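Local coordinates for membrane-anchored mycosin mycp1 (Mycobacterium thermoresistibile, PDB 4HVL), which is a membrane-anchored subtilisin-like serine protease, an essential component of the ESX-1 type VII secretion system of mycobacteria, at residues G102-S107 / E294-L299; A279-E284 / A316-L321; I7-V12 / A199-V204; G157-L162 / I245-W250. All coordinates share one frame; numbering follows the deposited sequence.

Contact 1: residues G102-S107 / E294-L299; sequences GTLTAS and EPVNAL
The helix that begins just after the predicted charge-relay histidine, H101, sends L104 out against V296 and L299 of strand 295-300. The touching is done by the end of the leucine. L104 CD2 lies 3.9 Å from V296 CG2, which is also 4.0 Å from L104 CG, and the two side chains cross at about a right angle. With CG1 of V296 beside the backbone N (chi1 -72°), CG2 takes the place between N and the carbonyl carbon and so faces L104. More loosely, L104 CD2 comes within 4.4 Å of L299 CD2. A classic beta bulge lets V296 and L299 share one neighbour: N297 and A298 both pair through their backbones with T33, so residues three apart point the same way. This is the subtilisin arrangement, in which the helix after the histidine lies in the core, and successive residues of the helix suit different surroundings. L104 serves the apolar side, also touching A288 and F313, whereas T105 OG1 bonds to the predicted catalytic D70. S107 OG gives its proton to L104 O at 2.7 Å, tilted only 17° from the carbonyl plane, and also bonds to L289 N, tying the helix to strand 288-289.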
loop_
_atom_site.group_PDB
_atom_site.type_symbol
_atom_site.label_atom_id
_atom_site.label_comp_id
_atom_site.label_asym_id
_atom_site.label_seq_id
_atom_site.Cartn_x
_atom_site.Cartn_y
_atom_site.Cartn_z
ATOM N N GLY A 102 4.236 3.267 9.010
ATOM C CA GLY A 102 3.920 4.314 8.048
ATOM C C GLY A 102 5.083 5.239 7.731
ATOM O O GLY A 102 5.262 5.679 6.593
ATOM N N THR A 103 5.893 5.519 8.737
ATOM C CA THR A 103 7.082 6.336 8.534
ATOM C C THR A 103 7.985 5.652 7.507
ATOM O O THR A 103 8.539 6.295 6.617
ATOM C CB THR A 103 7.843 6.519 9.863
ATOM O OG1 THR A 103 6.963 7.139 10.821
ATOM C CG2 THR A 103 9.060 7.393 9.653
ATOM N N LEU A 104 8.109 4.341 7.636
ATOM C CA LEU A 104 8.998 3.549 6.753
ATOM C C LEU A 104 8.423 3.472 5.346
ATOM O O LEU A 104 9.137 3.660 4.386
ATOM C CB LEU A 104 9.260 2.159 7.329
ATOM C CG LEU A 104 10.244 2.079 8.508
ATOM C CD1 LEU A 104 9.760 2.810 9.753
ATOM C CD2 LEU A 104 10.538 0.632 8.861
ATOM N N THR A 105 7.130 3.200 5.226
ATOM C CA THR A 105 6.448 3.255 3.924
ATOM C C THR A 105 6.707 4.574 3.184
ATOM O O THR A 105 7.165 4.580 2.034
ATOM C CB THR A 105 4.938 3.089 4.112
ATOM O OG1 THR A 105 4.712 1.906 4.867
ATOM C CG2 THR A 105 4.216 2.978 2.776
ATOM N N ALA A 106 6.436 5.681 3.873
ATOM C CA ALA A 106 6.641 7.007 3.296
ATOM C C ALA A 106 8.090 7.205 2.856
ATOM O O ALA A 106 8.333 7.804 1.786
ATOM C CB ALA A 106 6.213 8.105 4.273
ATOM N N SER A 107 9.038 6.667 3.637
ATOM C CA SER A 107 10.465 6.804 3.300
ATOM C C SER A 107 10.832 6.070 2.015
ATOM O O SER A 107 11.672 6.551 1.245
ATOM C CB SER A 107 11.383 6.360 4.440
ATOM O OG SER A 107 11.480 4.946 4.534
ATOM N N GLU A 294 16.756 8.328 9.945
ATOM C CA GLU A 294 17.907 7.422 10.086
ATOM C C GLU A 294 17.628 6.088 9.398
ATOM O O GLU A 294 16.517 5.571 9.477
ATOM C CB GLU A 294 18.216 7.191 11.591
ATOM C CG GLU A 294 17.385 6.130 12.334
ATOM C CD GLU A 294 15.933 6.495 12.679
ATOM O OE1 GLU A 294 15.427 7.544 12.245
ATOM O OE2 GLU A 294 15.270 5.719 13.424
ATOM N N PRO A 295 18.639 5.501 8.743
ATOM C CA PRO A 295 18.371 4.217 8.103
ATOM C C PRO A 295 17.990 3.125 9.124
ATOM O O PRO A 295 18.553 3.068 10.222
ATOM C CB PRO A 295 19.680 3.873 7.381
ATOM C CG PRO A 295 20.673 4.911 7.743
ATOM C CD PRO A 295 20.036 5.957 8.587
ATOM N N VAL A 296 16.995 2.314 8.762
ATOM C CA VAL A 296 16.574 1.191 9.567
ATOM C C VAL A 296 16.350 -0.049 8.699
ATOM O O VAL A 296 16.022 0.064 7.511
ATOM C CB VAL A 296 15.265 1.486 10.333
ATOM C CG1 VAL A 296 15.514 2.474 11.462
ATOM C CG2 VAL A 296 14.150 1.966 9.386
ATOM N N ASN A 297 16.470 -1.224 9.316
ATOM C CA ASN A 297 16.244 -2.496 8.623
ATOM C C ASN A 297 15.761 -3.648 9.515
ATOM O O ASN A 297 15.830 -4.804 9.112
ATOM C CB ASN A 297 17.517 -2.902 7.855
ATOM C CG ASN A 297 18.654 -3.293 8.770
ATOM O OD1 ASN A 297 18.547 -3.199 9.997
ATOM N ND2 ASN A 297 19.762 -3.739 8.178
ATOM N N ALA A 298 15.257 -3.318 10.713
ATOM C CA ALA A 298 14.761 -4.301 11.654
ATOM C C ALA A 298 13.629 -3.700 12.472
ATOM O O ALA A 298 13.566 -2.481 12.675
ATOM C CB ALA A 298 15.873 -4.747 12.588
ATOM N N LEU A 299 12.765 -4.582 12.957
ATOM C CA LEU A 299 11.687 -4.240 13.858
ATOM C C LEU A 299 11.718 -5.169 15.055
ATOM O O LEU A 299 12.258 -6.286 14.976
ATOM C CB LEU A 299 10.353 -4.404 13.127
ATOM C CG LEU A 299 10.241 -3.468 11.934
ATOM C CD1 LEU A 299 9.061 -3.846 11.080
ATOM C CD2 LEU A 299 10.164 -2.013 12.405
#

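Contact 2: residues A279-E284 / A316-L321; sequences AAAPAE and AYVSGL
Strand 277-282, outermost in the parallel sheet, meets helix 311-328 through A281 and P282, which press on Y317 and V318. A279 also points its methyl to the helix side, where it lies against L256 of the neighbouring strand; A280 turns the other way, to V356. Next comes A281, whose CB fits between two successive helix residues, 4.0 Å from Y317 CB and 4.1 Å from V318 CG2. This valine branch stands beside its own backbone N, anti to the carbonyl carbon (CG1 being anti to N, chi1 177°). P282 then reaches the ring of Y317 at one side: its CB is 3.9 Å from CE2 of Y317 and its CD 4.0 Å from CD2. The proline ring crosses the tyrosine at about a right angle. P282 O lies at the same ring's edge, close to its plane and 3.5 Å from Y317 CE2. Segments 279-282 and 316-321 run at 107° to each other, their axes 8.1 Å apart, an approach that suits residues as small as alanine. With no hydrogen bond between them, the two segments meet through apolar packing, while P282 O lies against the slightly positive edge of the Y317 ring, a weakly favourable approach.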
loop_
_atom_site.group_PDB
_atom_site.type_symbol
_atom_site.label_atom_id
_atom_site.label_comp_id
_atom_site.label_asym_id
_atom_site.label_seq_id
_atom_site.Cartn_x
_atom_site.Cartn_y
_atom_site.Cartn_z
ATOM N N ALA A 279 0.663 -6.436 -10.338
ATOM C CA ALA A 279 2.086 -6.222 -10.419
ATOM C C ALA A 279 2.747 -6.632 -9.108
ATOM O O ALA A 279 2.062 -6.998 -8.133
ATOM C CB ALA A 279 2.364 -4.760 -10.700
ATOM N N ALA A 280 4.074 -6.574 -9.095
ATOM C CA ALA A 280 4.828 -6.853 -7.888
ATOM C C ALA A 280 6.070 -5.990 -7.754
ATOM O O ALA A 280 6.510 -5.340 -8.709
ATOM C CB ALA A 280 5.208 -8.326 -7.833
ATOM N N ALA A 281 6.617 -5.992 -6.540
ATOM C CA ALA A 281 7.782 -5.211 -6.213
ATOM C C ALA A 281 8.437 -5.740 -4.906
ATOM O O ALA A 281 7.864 -6.593 -4.229
ATOM C CB ALA A 281 7.384 -3.746 -6.101
ATOM N N PRO A 282 9.666 -5.280 -4.580
ATOM C CA PRO A 282 10.357 -5.826 -3.418
ATOM C C PRO A 282 9.560 -5.642 -2.122
ATOM O O PRO A 282 8.994 -4.572 -1.883
ATOM C CB PRO A 282 11.631 -5.013 -3.379
ATOM C CG PRO A 282 11.905 -4.750 -4.822
ATOM C CD PRO A 282 10.543 -4.384 -5.337
ATOM N N ALA A 283 9.531 -6.694 -1.317
ATOM C CA ALA A 283 8.703 -6.747 -0.109
ATOM C C ALA A 283 9.390 -7.442 1.080
ATOM O O ALA A 283 8.761 -7.620 2.122
ATOM C CB ALA A 283 7.406 -7.465 -0.450
ATOM N N GLU A 284 10.662 -7.822 0.930
ATOM C CA GLU A 284 11.402 -8.550 1.965
ATOM C C GLU A 284 12.763 -7.883 2.198
ATOM O O GLU A 284 13.328 -7.263 1.292
ATOM C CB GLU A 284 11.646 -10.009 1.538
ATOM C CG GLU A 284 10.408 -10.826 1.218
ATOM C CD GLU A 284 10.750 -12.179 0.601
ATOM O OE1 GLU A 284 11.838 -12.741 0.891
ATOM O OE2 GLU A 284 9.945 -12.678 -0.200
ATOM N N ALA A 316 4.512 0.581 -1.883
ATOM C CA ALA A 316 5.278 1.827 -1.760
ATOM C C ALA A 316 6.211 2.023 -2.945
ATOM O O ALA A 316 6.275 3.126 -3.485
ATOM C CB ALA A 316 6.044 1.897 -0.432
ATOM N N TYR A 317 6.934 0.982 -3.369
ATOM C CA TYR A 317 7.790 1.136 -4.576
ATOM C C TYR A 317 6.974 1.534 -5.819
ATOM O O TYR A 317 7.399 2.400 -6.575
ATOM C CB TYR A 317 8.629 -0.113 -4.894
ATOM C CG TYR A 317 9.738 -0.326 -3.925
ATOM C CD1 TYR A 317 10.876 0.438 -3.974
ATOM C CD2 TYR A 317 9.643 -1.293 -2.939
ATOM C CE1 TYR A 317 11.882 0.260 -3.060
ATOM C CE2 TYR A 317 10.653 -1.492 -2.035
ATOM C CZ TYR A 317 11.765 -0.708 -2.103
ATOM O OH TYR A 317 12.751 -0.899 -1.186
ATOM N N VAL A 318 5.802 0.920 -6.003
ATOM C CA VAL A 318 4.943 1.197 -7.161
ATOM C C VAL A 318 4.352 2.617 -7.101
ATOM O O VAL A 318 4.304 3.297 -8.129
ATOM C CB VAL A 318 3.817 0.130 -7.304
ATOM C CG1 VAL A 318 2.878 0.437 -8.457
ATOM C CG2 VAL A 318 4.428 -1.247 -7.505
ATOM N N SER A 319 3.897 3.057 -5.931
ATOM C CA SER A 319 3.460 4.445 -5.745
ATOM C C SER A 319 4.554 5.462 -6.091
ATOM O O SER A 319 4.303 6.443 -6.765
ATOM C CB SER A 319 2.968 4.685 -4.327
ATOM O OG SER A 319 1.792 3.930 -4.106
ATOM N N GLY A 320 5.761 5.208 -5.625
ATOM C CA GLY A 320 6.914 5.986 -6.049
ATOM C C GLY A 320 7.098 6.062 -7.550
ATOM O O GLY A 320 7.316 7.148 -8.092
ATOM N N LEU A 321 7.035 4.908 -8.217
ATOM C CA LEU A 321 7.136 4.842 -9.668
ATOM C C LEU A 321 6.027 5.619 -10.347
ATOM O O LEU A 321 6.279 6.323 -11.306
ATOM C CB LEU A 321 7.092 3.401 -10.163
ATOM C CG LEU A 321 7.196 3.289 -11.687
ATOM C CD1 LEU A 321 8.349 4.125 -12.238
ATOM C CD2 LEU A 321 7.406 1.816 -12.014
#

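Contact 3: residues I7-V12 / A199-V204; sequences IDPAAV and AVNYAV
The ring of Y202 carries V12 over one face: CG1 of the valine stands 4.2 Å above the plane, displaced toward the rim and nearest to CD1, also at 4.2 Å. At the far end of the ring, the hydroxyl is hydrogen-bonded to N171 of helix 154-171, which holds that end while V12 packs on the ring. The second flat group, the amide of N201, is approached from two residues of the N-terminal arm. I7 CG2 sits 3.8 Å from N201 CB and 4.1 Å from CG, the two side chains crossing obliquely, and P9 CB lies 3.9 Å from ND2. With chi1 near 180° (-175°), the amide of N201 is carried out beside the arm. There ND2 donates to a water 2.9 Å away, and the water in turn makes a long, weak bond to P9 O. The other end of the amide, OD1, bonds to ND1 of H205, a residue known to bind zinc although no zinc is bound to it in this chain. Between I7 and V12 the arm turns: D8 OD1 accepts from A10 N at 3.0 Å, an Asx turn for which aspartate is well suited, met 52° out of the carboxylate plane. P9, the middle residue of this turn, suits it because its ring restricts phi (-60°). Apolar touches and one weakly bridging water, with no direct hydrogen bond, make this a light surface contact, and close by a zinc ion bound by D15 and H168 joins the arm to the body.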
loop_
_atom_site.group_PDB
_atom_site.type_symbol
_atom_site.label_atom_id
_atom_site.label_comp_id
_atom_site.label_asym_id
_atom_site.label_seq_id
_atom_site.Cartn_x
_atom_site.Cartn_y
_atom_site.Cartn_z
ATOM N N ILE A 7 -19.297 -1.382 -8.856
ATOM C CA ILE A 7 -19.135 -0.055 -8.272
ATOM C C ILE A 7 -20.456 0.711 -8.344
ATOM O O ILE A 7 -21.076 0.773 -9.399
ATOM C CB ILE A 7 -18.065 0.754 -9.049
ATOM C CG1 ILE A 7 -16.755 -0.044 -9.184
ATOM C CG2 ILE A 7 -17.820 2.107 -8.389
ATOM C CD1 ILE A 7 -16.108 -0.420 -7.877
ATOM N N ASP A 8 -20.882 1.275 -7.219
ATOM C CA ASP A 8 -22.002 2.203 -7.179
ATOM C C ASP A 8 -21.462 3.617 -6.898
ATOM O O ASP A 8 -21.220 3.981 -5.740
ATOM C CB ASP A 8 -23.021 1.795 -6.103
ATOM C CG ASP A 8 -24.187 2.800 -5.972
ATOM O OD1 ASP A 8 -24.294 3.747 -6.787
ATOM O OD2 ASP A 8 -24.986 2.653 -5.028
ATOM N N PRO A 9 -21.317 4.433 -7.957
ATOM C CA PRO A 9 -20.780 5.776 -7.817
ATOM C C PRO A 9 -21.584 6.683 -6.885
ATOM O O PRO A 9 -21.027 7.635 -6.354
ATOM C CB PRO A 9 -20.803 6.343 -9.247
ATOM C CG PRO A 9 -21.134 5.233 -10.142
ATOM C CD PRO A 9 -21.778 4.162 -9.329
ATOM N N ALA A 10 -22.871 6.421 -6.694
ATOM C CA ALA A 10 -23.667 7.286 -5.840
ATOM C C ALA A 10 -23.406 7.054 -4.348
ATOM O O ALA A 10 -23.891 7.805 -3.514
ATOM C CB ALA A 10 -25.141 7.122 -6.152
ATOM N N ALA A 11 -22.629 6.039 -4.005
ATOM C CA ALA A 11 -22.449 5.670 -2.615
ATOM C C ALA A 11 -21.178 6.234 -2.020
ATOM O O ALA A 11 -20.606 5.622 -1.136
ATOM C CB ALA A 11 -22.459 4.166 -2.483
ATOM N N VAL A 12 -20.755 7.420 -2.455
ATOM C CA VAL A 12 -19.533 8.033 -1.909
ATOM C C VAL A 12 -19.804 8.472 -0.476
ATOM O O VAL A 12 -20.743 9.196 -0.237
ATOM C CB VAL A 12 -19.056 9.240 -2.757
ATOM C CG1 VAL A 12 -17.819 9.898 -2.154
ATOM C CG2 VAL A 12 -18.739 8.798 -4.176
ATOM N N ALA A 199 -15.548 5.285 -3.204
ATOM C CA ALA A 199 -14.441 6.184 -2.875
ATOM C C ALA A 199 -13.295 6.007 -3.854
ATOM O O ALA A 199 -12.717 6.983 -4.305
ATOM C CB ALA A 199 -13.961 5.957 -1.459
ATOM N N VAL A 200 -12.974 4.759 -4.192
ATOM C CA VAL A 200 -11.888 4.482 -5.129
ATOM C C VAL A 200 -12.238 5.091 -6.473
ATOM O O VAL A 200 -11.409 5.782 -7.097
ATOM C CB VAL A 200 -11.626 2.955 -5.254
ATOM C CG1 VAL A 200 -10.612 2.671 -6.340
ATOM C CG2 VAL A 200 -11.103 2.371 -3.934
ATOM N N ASN A 201 -13.481 4.873 -6.911
ATOM C CA ASN A 201 -13.976 5.459 -8.166
ATOM C C ASN A 201 -13.868 6.979 -8.204
ATOM O O ASN A 201 -13.466 7.536 -9.219
ATOM C CB ASN A 201 -15.421 5.036 -8.412
ATOM C CG ASN A 201 -15.958 5.515 -9.757
ATOM O OD1 ASN A 201 -15.481 5.111 -10.801
ATOM N ND2 ASN A 201 -16.969 6.368 -9.722
ATOM N N TYR A 202 -14.260 7.635 -7.111
ATOM C CA TYR A 202 -14.184 9.096 -6.973
ATOM C C TYR A 202 -12.730 9.571 -7.073
ATOM O O TYR A 202 -12.431 10.511 -7.816
ATOM C CB TYR A 202 -14.813 9.450 -5.630
ATOM C CG TYR A 202 -14.759 10.875 -5.103
ATOM C CD1 TYR A 202 -15.789 11.765 -5.348
ATOM C CD2 TYR A 202 -13.720 11.280 -4.277
ATOM C CE1 TYR A 202 -15.767 13.037 -4.815
ATOM C CE2 TYR A 202 -13.679 12.540 -3.740
ATOM C CZ TYR A 202 -14.708 13.418 -4.003
ATOM O OH TYR A 202 -14.658 14.666 -3.470
ATOM N N ALA A 203 -11.823 8.911 -6.356
ATOM C CA ALA A 203 -10.407 9.269 -6.421
ATOM C C ALA A 203 -9.854 9.174 -7.836
ATOM O O ALA A 203 -9.156 10.077 -8.309
ATOM C CB ALA A 203 -9.572 8.403 -5.477
ATOM N N VAL A 204 -10.206 8.099 -8.526
ATOM C CA VAL A 204 -9.617 7.795 -9.833
ATOM C C VAL A 204 -10.304 8.544 -10.969
ATOM O O VAL A 204 -9.620 9.063 -11.852
ATOM C CB VAL A 204 -9.663 6.278 -10.100
ATOM C CG1 VAL A 204 -9.576 5.973 -11.561
ATOM C CG2 VAL A 204 -8.557 5.586 -9.319
HETATM O O HOH W 1 -17.768 7.333 -7.116
#

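Contact 4: residues G157-L162 / I245-W250; sequences GSLRSL and IVSPAW
Apolar contact comes first: L162 CD2 meets P248 CD at 3.8 Å, the leucine crossing the proline ring at about a right angle. L162 CG is anti to the backbone N (chi1 -179°), a setting that extends the side chain from helix 154-171 toward the proline. One turn earlier, L159 lays its CD2 against S247, 3.8 Å from CB and 3.7 Å from OG. L159 leaves the helix alongside the strand, and its outer part alone comes close: with CD1 extended (chi2 168°), the other methyl, CD2, is left to meet S247. The leucine also lies beside A183 and Y185. The peptide bond before P248 is cis, a geometry that proline tolerates far better than other residues, and it turns the chain out of strand 244-247 into a 3-10 turn. This strand pairs antiparallel with 183-186, so the helix packs against a small two-stranded sheet that lies apart from the main parallel sheet of the subtilisin fold. In the turn, the ring of W250 covers I245 CG2, which sits 3.6 Å above its centre, a CH-pi type of packing. Polar bonds run to other parts of the chain. S247 OG, brushed by the leucine methyl, bonds to E193 OE1, so its polar end is satisfied. On the helix, S158 O bonds to H133 NE2; H133 binds a zinc together with T134 and E181, and L162 packs on the same histidine.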
loop_
_atom_site.group_PDB
_atom_site.type_symbol
_atom_site.label_atom_id
_atom_site.label_comp_id
_atom_site.label_asym_id
_atom_site.label_seq_id
_atom_site.Cartn_x
_atom_site.Cartn_y
_atom_site.Cartn_z
ATOM N N GLY A 157 -15.931 -2.051 10.160
ATOM C CA GLY A 157 -15.675 -0.691 10.621
ATOM C C GLY A 157 -14.433 -0.099 9.993
ATOM O O GLY A 157 -14.420 1.058 9.571
ATOM N N SER A 158 -13.375 -0.893 9.935
ATOM C CA SER A 158 -12.127 -0.457 9.325
ATOM C C SER A 158 -12.328 -0.125 7.817
ATOM O O SER A 158 -11.783 0.846 7.297
ATOM C CB SER A 158 -11.052 -1.514 9.570
ATOM O OG SER A 158 -9.914 -1.316 8.767
ATOM N N LEU A 159 -13.162 -0.887 7.137
ATOM C CA LEU A 159 -13.484 -0.589 5.725
ATOM C C LEU A 159 -14.366 0.661 5.576
ATOM O O LEU A 159 -14.219 1.425 4.624
ATOM C CB LEU A 159 -14.129 -1.794 5.049
ATOM C CG LEU A 159 -13.157 -2.931 4.708
ATOM C CD1 LEU A 159 -13.918 -4.191 4.320
ATOM C CD2 LEU A 159 -12.205 -2.561 3.588
ATOM N N ARG A 160 -15.261 0.891 6.526
ATOM C CA ARG A 160 -15.997 2.143 6.516
ATOM C C ARG A 160 -15.069 3.359 6.711
ATOM O O ARG A 160 -15.196 4.355 5.986
ATOM C CB ARG A 160 -17.146 2.107 7.526
ATOM C CG ARG A 160 -18.323 1.243 7.068
ATOM C CD ARG A 160 -19.540 1.489 7.939
ATOM N NE ARG A 160 -19.271 1.016 9.281
ATOM C CZ ARG A 160 -19.486 -0.232 9.700
ATOM N NH1 ARG A 160 -19.996 -1.136 8.883
ATOM N NH2 ARG A 160 -19.201 -0.575 10.955
ATOM N N SER A 161 -14.137 3.300 7.667
ATOM C CA SER A 161 -13.177 4.432 7.858
ATOM C C SER A 161 -12.196 4.599 6.672
ATOM O O SER A 161 -11.782 5.718 6.325
ATOM C CB SER A 161 -12.421 4.299 9.183
ATOM O OG SER A 161 -11.487 3.250 9.144
ATOM N N LEU A 162 -11.839 3.485 6.050
ATOM C CA LEU A 162 -11.024 3.509 4.863
ATOM C C LEU A 162 -11.705 4.238 3.704
ATOM O O LEU A 162 -11.067 5.009 2.992
ATOM C CB LEU A 162 -10.700 2.082 4.413
ATOM C CG LEU A 162 -9.817 2.067 3.175
ATOM C CD1 LEU A 162 -8.447 2.653 3.499
ATOM C CD2 LEU A 162 -9.708 0.658 2.619
ATOM N N ILE A 245 -11.530 -12.513 0.244
ATOM C CA ILE A 245 -11.560 -11.196 -0.366
ATOM C C ILE A 245 -10.526 -10.329 0.361
ATOM O O ILE A 245 -10.465 -10.346 1.598
ATOM C CB ILE A 245 -12.965 -10.556 -0.235
ATOM C CG1 ILE A 245 -14.023 -11.417 -0.946
ATOM C CG2 ILE A 245 -12.984 -9.109 -0.730
ATOM C CD1 ILE A 245 -13.692 -11.725 -2.397
ATOM N N VAL A 246 -9.693 -9.628 -0.403
ATOM C CA VAL A 246 -8.806 -8.580 0.117
ATOM C C VAL A 246 -9.271 -7.244 -0.461
ATOM O O VAL A 246 -9.388 -7.090 -1.697
ATOM C CB VAL A 246 -7.329 -8.833 -0.274
ATOM C CG1 VAL A 246 -6.418 -7.802 0.379
ATOM C CG2 VAL A 246 -6.899 -10.246 0.132
ATOM N N SER A 247 -9.555 -6.286 0.414
ATOM C CA SER A 247 -10.068 -4.973 -0.013
ATOM C C SER A 247 -9.163 -3.857 0.508
ATOM O O SER A 247 -8.749 -3.898 1.656
ATOM C CB SER A 247 -11.487 -4.734 0.517
ATOM O OG SER A 247 -12.051 -3.527 0.001
ATOM N N PRO A 248 -8.914 -2.825 -0.312
ATOM C CA PRO A 248 -9.518 -2.523 -1.617
ATOM C C PRO A 248 -8.783 -3.186 -2.798
ATOM O O PRO A 248 -9.052 -2.866 -3.959
ATOM C CB PRO A 248 -9.391 -1.009 -1.692
ATOM C CG PRO A 248 -8.086 -0.758 -1.016
ATOM C CD PRO A 248 -8.042 -1.727 0.137
ATOM N N ALA A 249 -7.876 -4.114 -2.494
ATOM C CA ALA A 249 -7.107 -4.835 -3.543
ATOM C C ALA A 249 -7.972 -5.335 -4.701
ATOM O O ALA A 249 -7.536 -5.305 -5.867
ATOM C CB ALA A 249 -6.354 -6.013 -2.924
ATOM N N TRP A 250 -9.170 -5.822 -4.358
ATOM C CA TRP A 250 -10.070 -6.459 -5.294
ATOM C C TRP A 250 -10.817 -5.544 -6.226
ATOM O O TRP A 250 -11.552 -6.036 -7.065
ATOM C CB TRP A 250 -11.048 -7.398 -4.567
ATOM C CG TRP A 250 -12.243 -6.788 -3.856
ATOM C CD1 TRP A 250 -12.278 -5.629 -3.135
ATOM C CD2 TRP A 250 -13.562 -7.336 -3.782
ATOM N NE1 TRP A 250 -13.521 -5.419 -2.630
ATOM C CE2 TRP A 250 -14.339 -6.445 -3.011
ATOM C CE3 TRP A 250 -14.169 -8.480 -4.317
ATOM C CZ2 TRP A 250 -15.698 -6.659 -2.746
ATOM C CZ3 TRP A 250 -15.522 -8.708 -4.057
ATOM C CH2 TRP A 250 -16.275 -7.805 -3.271
#

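In the fold
The four contacts fall into two groups on the subtilisin fold. Contacts 1 and 2 have centres 15 Å apart and touch, T105 O lying 3.8 Å from A316 CB where helices 102-110 and 311-328 meet. These helices follow or carry H101 and S312 of the predicted charge relay, so the pair frames the active-site region. Contacts 3 and 4, with centres 13 Å apart, lie across the chain's centre from contact 1, around helices 154-171 and 194-206. Centres of contacts 1 and 3 are 32 Å apart. Along the chain, contact 4 nests inside the loop of contact 1, contact 3 crosses both, and contact 2 crosses contact 1; contact 3 brings the N-terminal arm onto the protease body.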